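Local coordinates for protein ElaA (Escherichia coli, PDB 5Z6N) that probably acts as an N-acetyltransferase of the GNAT superfamily, moving an acetyl group from acetyl coenzyme A to an amine, at residues Gly46-Ile51 / Arg64-Asp69; Lys110-Gly115 / Phe127-Val132. All coordinates share one frame; numbering follows the deposited sequence.

Both contacts belong to the one mixed sheet of the GNAT domain, and their centres are 16 Å apart. Contact 1 comes first along the chain and is complete before contact 2 begins. It pairs neighbouring strands 49-54 and 59-67 in the N-terminal half of the sheet. Contact 2 joins strand 112-117 to strand 129-131, which is outermost in this chain, across the intervening strand 143-148. Helix 91-106 packs on side chains from both contacts. They also touch directly, where K67 NZ lies 3.5 Å from K110 CE. Contact 1 thus pairs strands on one side of strand 75-82, and contact 2 packs strands on the other side; 75-82 itself joins the two parts.

Contact 1. Residues Gly46-Ile51 / Arg64-Asp69; sequences GDNRHI and RILKSD
R49 and I65 form an antiparallel hydrogen-bonded pair, and H50 and R64 the next, non-hydrogen-bonded one. The strands run at 162° to each other. They are the two arms of the beta hairpin 49-54/59-67 in the N-terminal half of the GNAT fold. I65 N donates to R49 O at 3.0 Å. The return bond from R49 N to I65 O is weak.

Beyond this pair the side chain of N48 continues the ladder. Its CG lies anti to the carbonyl carbon (chi1 -67°), which swings the amide across to the other strand. OD1 accepts the backbone N-H of K67 at 2.6 Å, nearly straight at 173°. The donor is tilted from the carbonyl plane. ND2 passes L66 CD2 and is hydrogen-bonded to D42 O, so both ends of this buried amide are engaged and its flip is fixed. A leucine in place of N48 would probably leave the K67 N-H and D42 O without these partners and loosen the end of the hairpin.

I51 and I65 share a face with R49. I51 CD1 meets I65 CD1 at 3.8 Å, the two side chains crossing at a slant, and both pack against T99 and T102 of helix 91-106. The R49 guanidinium turns away to a salt bridge with D6. On the other face, H50 and R64 lie side by side, their ring and guanidinium planes 61° apart. R64 runs on, extended, to salt bridges with D40 and D43. The ring meets R64 only near its root, with H50 CD2 4.0 Å from R64 CB.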
ATOM      1  N   GLY B  46      18.019   1.994  -4.461  1.00 32.76           N
ATOM      2  CA  GLY B  46      19.265   2.366  -3.819  1.00 26.09           C
ATOM      3  C   GLY B  46      19.740   1.419  -2.740  1.00 28.64           C
ATOM      4  O   GLY B  46      19.634   0.196  -2.884  1.00 29.94           O
ATOM      5  N   ASP B  47      20.282   1.982  -1.658  1.00 31.43           N
ATOM      6  CA  ASP B  47      20.749   1.223  -0.503  1.00 36.42           C
ATOM      7  C   ASP B  47      19.764   1.289   0.659  1.00 36.75           C
ATOM      8  O   ASP B  47      20.171   1.232   1.826  1.00 39.04           O
ATOM      9  CB  ASP B  47      22.124   1.725  -0.058  1.00 39.46           C
ATOM     10  CG  ASP B  47      23.068   0.597   0.307  1.00 46.32           C
ATOM     11  OD1 ASP B  47      22.982  -0.481  -0.320  1.00 44.89           O
ATOM     12  OD2 ASP B  47      23.904   0.790   1.215  1.00 53.37           O
ATOM     13  N   ASN B  48      18.476   1.417   0.363  1.00 33.88           N
ATOM     14  CA  ASN B  48      17.469   1.659   1.383  1.00 33.00           C
ATOM     15  C   ASN B  48      17.042   0.355   2.038  1.00 29.70           C
ATOM     16  O   ASN B  48      16.865  -0.665   1.367  1.00 28.97           O
ATOM     17  CB  ASN B  48      16.260   2.372   0.780  1.00 34.45           C
ATOM     18  CG  ASN B  48      16.588   3.779   0.328  1.00 33.82           C
ATOM     19  OD1 ASN B  48      17.595   4.354   0.737  1.00 32.08           O
ATOM     20  ND2 ASN B  48      15.735   4.345  -0.511  1.00 35.32           N
ATOM     21  N   ARG B  49      16.869   0.407   3.357  1.00 29.12           N
ATOM     22  CA  ARG B  49      16.603  -0.765   4.176  1.00 26.32           C
ATOM     23  C   ARG B  49      15.282  -0.589   4.909  1.00 25.67           C
ATOM     24  O   ARG B  49      14.787   0.528   5.084  1.00 24.32           O
ATOM     25  CB  ARG B  49      17.724  -0.992   5.204  1.00 25.53           C
ATOM     26  CG  ARG B  49      19.115  -0.628   4.705  1.00 25.54           C
ATOM     27  CD  ARG B  49      20.201  -1.155   5.632  1.00 28.46           C
ATOM     28  NE  ARG B  49      19.856  -2.462   6.177  1.00 30.28           N
ATOM     29  CZ  ARG B  49      20.340  -3.607   5.707  1.00 26.08           C
ATOM     30  NH1 ARG B  49      21.179  -3.603   4.682  1.00 23.12           N
ATOM     31  NH2 ARG B  49      19.980  -4.761   6.248  1.00 21.84           N
ATOM     32  N   HIS B  50      14.723  -1.711   5.355  1.00 23.92           N
ATOM     33  CA  HIS B  50      13.510  -1.719   6.159  1.00 22.96           C
ATOM     34  C   HIS B  50      13.718  -2.581   7.396  1.00 23.04           C
ATOM     35  O   HIS B  50      14.382  -3.623   7.339  1.00 13.72           O
ATOM     36  CB  HIS B  50      12.300  -2.237   5.366  1.00 21.21           C
ATOM     37  CG  HIS B  50      12.177  -1.659   3.985  1.00 25.06           C
ATOM     38  ND1 HIS B  50      13.001  -2.035   2.941  1.00 24.30           N
ATOM     39  CD2 HIS B  50      11.345  -0.711   3.488  1.00 20.15           C
ATOM     40  CE1 HIS B  50      12.665  -1.357   1.857  1.00 19.56           C
ATOM     41  NE2 HIS B  50      11.666  -0.545   2.163  1.00 17.73           N
ATOM     42  N   ILE B  51      13.147  -2.137   8.512  1.00 12.86           N
ATOM     43  CA  ILE B  51      13.260  -2.825   9.789  1.00 25.00           C
ATOM     44  C   ILE B  51      11.856  -3.189  10.251  1.00 28.74           C
ATOM     45  O   ILE B  51      10.971  -2.329  10.304  1.00 24.67           O
ATOM     46  CB  ILE B  51      14.006  -1.959  10.817  1.00 25.55           C
ATOM     47  CG1 ILE B  51      15.455  -1.804  10.350  1.00 24.72           C
ATOM     48  CG2 ILE B  51      13.932  -2.577  12.217  1.00 28.76           C
ATOM     49  CD1 ILE B  51      16.237  -0.760  11.051  1.00 28.34           C
ATOM     50  N   ARG B  64      11.612   2.610   8.099  1.00 30.73           N
ATOM     51  CA  ARG B  64      12.407   2.542   6.885  1.00 28.84           C
ATOM     52  C   ARG B  64      13.487   3.616   6.907  1.00 28.75           C
ATOM     53  O   ARG B  64      13.356   4.653   7.571  1.00 20.22           O
ATOM     54  CB  ARG B  64      11.543   2.686   5.618  1.00 23.92           C
ATOM     55  CG  ARG B  64      11.535   4.081   5.019  1.00 22.19           C
ATOM     56  CD  ARG B  64      10.688   4.131   3.740  1.00 23.24           C
ATOM     57  NE  ARG B  64      10.249   5.487   3.464  1.00 31.06           N
ATOM     58  CZ  ARG B  64       9.456   5.811   2.450  1.00 30.31           C
ATOM     59  NH1 ARG B  64       9.027   4.874   1.612  1.00 21.27           N
ATOM     60  NH2 ARG B  64       9.092   7.072   2.256  1.00 34.02           N
ATOM     61  N   ILE B  65      14.555   3.346   6.165  1.00 28.96           N
ATOM     62  CA  ILE B  65      15.767   4.148   6.183  1.00 26.63           C
ATOM     63  C   ILE B  65      16.105   4.529   4.750  1.00 26.26           C
ATOM     64  O   ILE B  65      16.329   3.651   3.907  1.00 22.58           O
ATOM     65  CB  ILE B  65      16.932   3.380   6.825  1.00 27.86           C
ATOM     66  CG1 ILE B  65      16.556   2.896   8.227  1.00 22.52           C
ATOM     67  CG2 ILE B  65      18.167   4.231   6.850  1.00 35.20           C
ATOM     68  CD1 ILE B  65      17.583   1.969   8.822  1.00 14.19           C
ATOM     69  N   LEU B  66      16.153   5.828   4.472  1.00 28.14           N
ATOM     70  CA  LEU B  66      16.505   6.325   3.150  1.00 31.43           C
ATOM     71  C   LEU B  66      17.969   6.755   3.127  1.00 32.40           C
ATOM     72  O   LEU B  66      18.413   7.515   3.995  1.00 32.68           O
ATOM     73  CB  LEU B  66      15.597   7.487   2.745  1.00 31.60           C
ATOM     74  CG  LEU B  66      14.092   7.236   2.890  1.00 33.79           C
ATOM     75  CD1 LEU B  66      13.293   8.438   2.449  1.00 35.54           C
ATOM     76  CD2 LEU B  66      13.653   6.002   2.126  1.00 30.71           C
ATOM     77  N   LYS B  67      18.714   6.247   2.148  1.00 33.92           N
ATOM     78  CA  LYS B  67      20.098   6.643   1.900  1.00 41.29           C
ATOM     79  C   LYS B  67      20.102   7.282   0.514  1.00 42.65           C
ATOM     80  O   LYS B  67      20.242   6.598  -0.503  1.00 41.07           O
ATOM     81  CB  LYS B  67      21.058   5.459   2.000  1.00 42.62           C
ATOM     82  CG  LYS B  67      22.487   5.807   1.626  1.00 47.06           C
ATOM     83  CD  LYS B  67      23.041   6.889   2.548  1.00 48.90           C
ATOM     84  CE  LYS B  67      24.239   7.583   1.921  1.00 49.30           C
ATOM     85  NZ  LYS B  67      23.893   8.938   1.399  1.00 49.90           N
ATOM     86  N   SER B  68      19.990   8.576   0.485  1.00 44.68           N
ATOM     87  CA  SER B  68      19.847   9.266  -0.754  1.00 51.76           C
ATOM     88  C   SER B  68      20.208  10.738  -0.654  1.00 60.51           C
ATOM     89  O   SER B  68      20.643  11.188   0.357  1.00 62.03           O
ATOM     90  CB  SER B  68      18.415   9.125  -1.273  1.00 20.00           C
ATOM     91  OG  SER B  68      17.493   9.759  -0.404  1.00 20.00           O
ATOM     92  N   ASP B  69      19.994  11.505  -1.703  1.00 65.31           N
ATOM     93  CA  ASP B  69      19.639  10.997  -3.008  1.00 61.75           C
ATOM     94  C   ASP B  69      20.996  10.649  -3.468  1.00 59.72           C
ATOM     95  O   ASP B  69      21.581  11.379  -4.211  1.00 70.95           O
ATOM     96  CB  ASP B  69      19.002  12.094  -3.888  1.00 61.41           C
ATOM     97  CG  ASP B  69      17.581  12.504  -3.439  1.00 59.81           C
ATOM     98  OD1 ASP B  69      16.951  11.787  -2.644  1.00 59.54           O
ATOM     99  OD2 ASP B  69      17.082  13.532  -3.909  1.00 60.76           O
TER

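Contact 2. Residues Lys110-Gly115 / Phe127-Val132; sequences KPVYLG and FGFIPV
F129 points toward strand 112-117, and CG anti to the carbonyl carbon (chi1 -67°) sets the ring beside V112 and L114. On strand 112-117, V112 turns CG1 anti to its backbone N (chi1 158°), which sets that methyl against the ring. The CE2-CZ side of the ring does the touching. V112 CG1 lies 3.7 Å from F129 CE2. L114 adds its CB, 3.6 Å from the same CE2, and its CD1 reaches F129 CZ. The L114 side chain crosses that of F129 at about a right angle, while V112 crosses it at a slant.

The two strands are not direct neighbours. In this GNAT sheet, strand 143-148 runs between them, and their axes come no closer than 8.6 Å, at 57°. The aromatic ring bridges that gap, lying also on M146 and R148 of the middle strand. V112 and L114 further touch I77 of strand 75-82, and C103 and M96 of helix 91-106 meet V112 and L114 respectively.

Y113 projects from its strand the opposite way to V112 and L114. Its ring is met at the edge, near the ring plane, by V132, whose CG2 is 3.8 Å from Y113 CE1.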
ATOM      1  N   LYS B 110      27.859   9.813   9.281  1.00 54.44           N
ATOM      2  CA  LYS B 110      26.745  10.481   8.626  1.00 44.34           C
ATOM      3  C   LYS B 110      25.674  10.659   9.703  1.00 42.45           C
ATOM      4  O   LYS B 110      25.339   9.695  10.411  1.00 44.81           O
ATOM      5  CB  LYS B 110      26.173   9.714   7.434  1.00 32.72           C
ATOM      6  CG  LYS B 110      26.773  10.084   6.085  1.00 26.22           C
ATOM      7  CD  LYS B 110      25.842   9.699   4.942  1.00 26.19           C
ATOM      8  CE  LYS B 110      26.320  10.258   3.603  1.00 36.68           C
ATOM      9  NZ  LYS B 110      27.674   9.745   3.239  1.00 36.33           N
ATOM     10  N   PRO B 111      25.135  11.867   9.848  1.00 34.45           N
ATOM     11  CA  PRO B 111      24.043  12.076  10.808  1.00 28.04           C
ATOM     12  C   PRO B 111      22.741  11.486  10.293  1.00 28.99           C
ATOM     13  O   PRO B 111      22.632  11.019   9.158  1.00 28.51           O
ATOM     14  CB  PRO B 111      23.972  13.606  10.933  1.00 30.10           C
ATOM     15  CG  PRO B 111      25.030  14.163   9.981  1.00 33.61           C
ATOM     16  CD  PRO B 111      25.427  13.071   9.063  1.00 33.96           C
ATOM     17  N   VAL B 112      21.737  11.485  11.164  1.00 33.28           N
ATOM     18  CA  VAL B 112      20.447  10.866  10.887  1.00 30.21           C
ATOM     19  C   VAL B 112      19.370  11.932  10.994  1.00 33.32           C
ATOM     20  O   VAL B 112      19.217  12.556  12.050  1.00 40.24           O
ATOM     21  CB  VAL B 112      20.154   9.705  11.849  1.00 27.45           C
ATOM     22  CG1 VAL B 112      18.661   9.443  11.915  1.00 25.78           C
ATOM     23  CG2 VAL B 112      20.900   8.462  11.410  1.00 27.75           C
ATOM     24  N   TYR B 113      18.621  12.141   9.932  1.00 27.06           N
ATOM     25  CA  TYR B 113      17.506  13.045   9.974  1.00 25.28           C
ATOM     26  C   TYR B 113      16.219  12.265  10.193  1.00 26.04           C
ATOM     27  O   TYR B 113      16.134  11.144   9.800  1.00 28.72           O
ATOM     28  CB  TYR B 113      17.408  13.849   8.680  1.00 27.28           C
ATOM     29  CG  TYR B 113      16.266  14.823   8.668  1.00 28.35           C
ATOM     30  CD1 TYR B 113      16.406  16.058   9.218  1.00 27.79           C
ATOM     31  CD2 TYR B 113      15.038  14.478   8.153  1.00 29.46           C
ATOM     32  CE1 TYR B 113      15.367  16.934   9.246  1.00 29.71           C
ATOM     33  CE2 TYR B 113      13.993  15.346   8.191  1.00 32.06           C
ATOM     34  CZ  TYR B 113      14.171  16.574   8.724  1.00 32.40           C
ATOM     35  OH  TYR B 113      13.161  17.454   8.770  1.00 35.44           O
ATOM     36  N   LEU B 114      15.222  12.892  10.786  1.00 17.16           N
ATOM     37  CA  LEU B 114      13.969  12.256  10.990  1.00 45.41           C
ATOM     38  C   LEU B 114      12.812  13.230  11.062  1.00 52.17           C
ATOM     39  O   LEU B 114      12.816  14.185  11.797  1.00 54.49           O
ATOM     40  CB  LEU B 114      14.049  11.395  12.243  1.00 43.61           C
ATOM     41  CG  LEU B 114      12.861  10.700  12.900  1.00 39.26           C
ATOM     42  CD1 LEU B 114      13.387   9.593  13.772  1.00 37.03           C
ATOM     43  CD2 LEU B 114      12.035  11.665  13.721  1.00 33.17           C
ATOM     44  N   GLY B 115      11.802  12.996  10.267  1.00 51.17           N
ATOM     45  CA  GLY B 115      10.658  13.863  10.296  1.00 54.85           C
ATOM     46  C   GLY B 115       9.734  13.332  11.343  1.00 57.73           C
ATOM     47  O   GLY B 115       9.543  12.163  11.429  1.00 67.45           O
ATOM     48  N   PHE B 127      16.821   9.876  22.185  1.00 34.00           N
ATOM     49  CA  PHE B 127      17.711   9.061  21.370  1.00 32.11           C
ATOM     50  C   PHE B 127      18.846   9.870  20.757  1.00 34.02           C
ATOM     51  O   PHE B 127      19.628   9.324  19.972  1.00 39.77           O
ATOM     52  CB  PHE B 127      16.922   8.356  20.265  1.00 32.62           C
ATOM     53  CG  PHE B 127      15.995   7.293  20.768  1.00 32.43           C
ATOM     54  CD1 PHE B 127      16.445   5.997  20.952  1.00 30.65           C
ATOM     55  CD2 PHE B 127      14.674   7.586  21.057  1.00 30.62           C
ATOM     56  CE1 PHE B 127      15.597   5.016  21.418  1.00 26.80           C
ATOM     57  CE2 PHE B 127      13.820   6.608  21.523  1.00 25.44           C
ATOM     58  CZ  PHE B 127      14.284   5.322  21.703  1.00 24.61           C
ATOM     59  N   GLY B 128      18.951  11.156  21.087  1.00 22.35           N
ATOM     60  CA  GLY B 128      20.013  11.995  20.575  1.00 22.92           C
ATOM     61  C   GLY B 128      19.602  12.981  19.504  1.00 35.07           C
ATOM     62  O   GLY B 128      20.467  13.693  18.980  1.00 37.53           O
ATOM     63  N   PHE B 129      18.323  13.039  19.154  1.00 32.10           N
ATOM     64  CA  PHE B 129      17.848  14.008  18.181  1.00 34.44           C
ATOM     65  C   PHE B 129      17.638  15.366  18.837  1.00 35.26           C
ATOM     66  O   PHE B 129      17.313  15.464  20.023  1.00 37.49           O
ATOM     67  CB  PHE B 129      16.532  13.546  17.552  1.00 39.32           C
ATOM     68  CG  PHE B 129      16.660  12.326  16.685  1.00 38.92           C
ATOM     69  CD1 PHE B 129      16.681  11.059  17.244  1.00 41.16           C
ATOM     70  CD2 PHE B 129      16.736  12.447  15.308  1.00 40.15           C
ATOM     71  CE1 PHE B 129      16.790   9.932  16.446  1.00 41.64           C
ATOM     72  CE2 PHE B 129      16.847  11.326  14.503  1.00 43.42           C
ATOM     73  CZ  PHE B 129      16.877  10.067  15.074  1.00 43.03           C
ATOM     74  N   ILE B 130      17.828  16.420  18.050  1.00 35.92           N
ATOM     75  CA  ILE B 130      17.444  17.762  18.473  1.00 38.46           C
ATOM     76  C   ILE B 130      16.693  18.419  17.321  1.00 37.09           C
ATOM     77  O   ILE B 130      17.005  18.155  16.151  1.00 34.18           O
ATOM     78  CB  ILE B 130      18.658  18.601  18.909  1.00 36.98           C
ATOM     79  CG1 ILE B 130      19.820  18.453  17.922  1.00 35.19           C
ATOM     80  CG2 ILE B 130      19.086  18.211  20.321  1.00 34.79           C
ATOM     81  CD1 ILE B 130      21.034  19.322  18.248  1.00 33.95           C
ATOM     82  N   PRO B 131      15.691  19.246  17.602  1.00 40.88           N
ATOM     83  CA  PRO B 131      15.020  19.994  16.533  1.00 42.35           C
ATOM     84  C   PRO B 131      16.009  20.770  15.675  1.00 41.23           C
ATOM     85  O   PRO B 131      16.883  21.475  16.183  1.00 44.29           O
ATOM     86  CB  PRO B 131      14.078  20.935  17.297  1.00 42.12           C
ATOM     87  CG  PRO B 131      14.497  20.844  18.749  1.00 45.02           C
ATOM     88  CD  PRO B 131      15.050  19.468  18.907  1.00 43.02           C
ATOM     89  N   VAL B 132      15.871  20.616  14.362  1.00 39.26           N
ATOM     90  CA  VAL B 132      16.621  21.387  13.378  1.00 36.41           C
ATOM     91  C   VAL B 132      15.679  22.196  12.490  1.00 38.47           C
ATOM     92  O   VAL B 132      16.006  22.491  11.347  1.00 42.69           O
ATOM     93  CB  VAL B 132      17.533  20.477  12.534  1.00 30.84           C
ATOM     94  CG1 VAL B 132      18.639  19.893  13.384  1.00 28.63           C
ATOM     95  CG2 VAL B 132      16.725  19.368  11.888  1.00 27.18           C
TER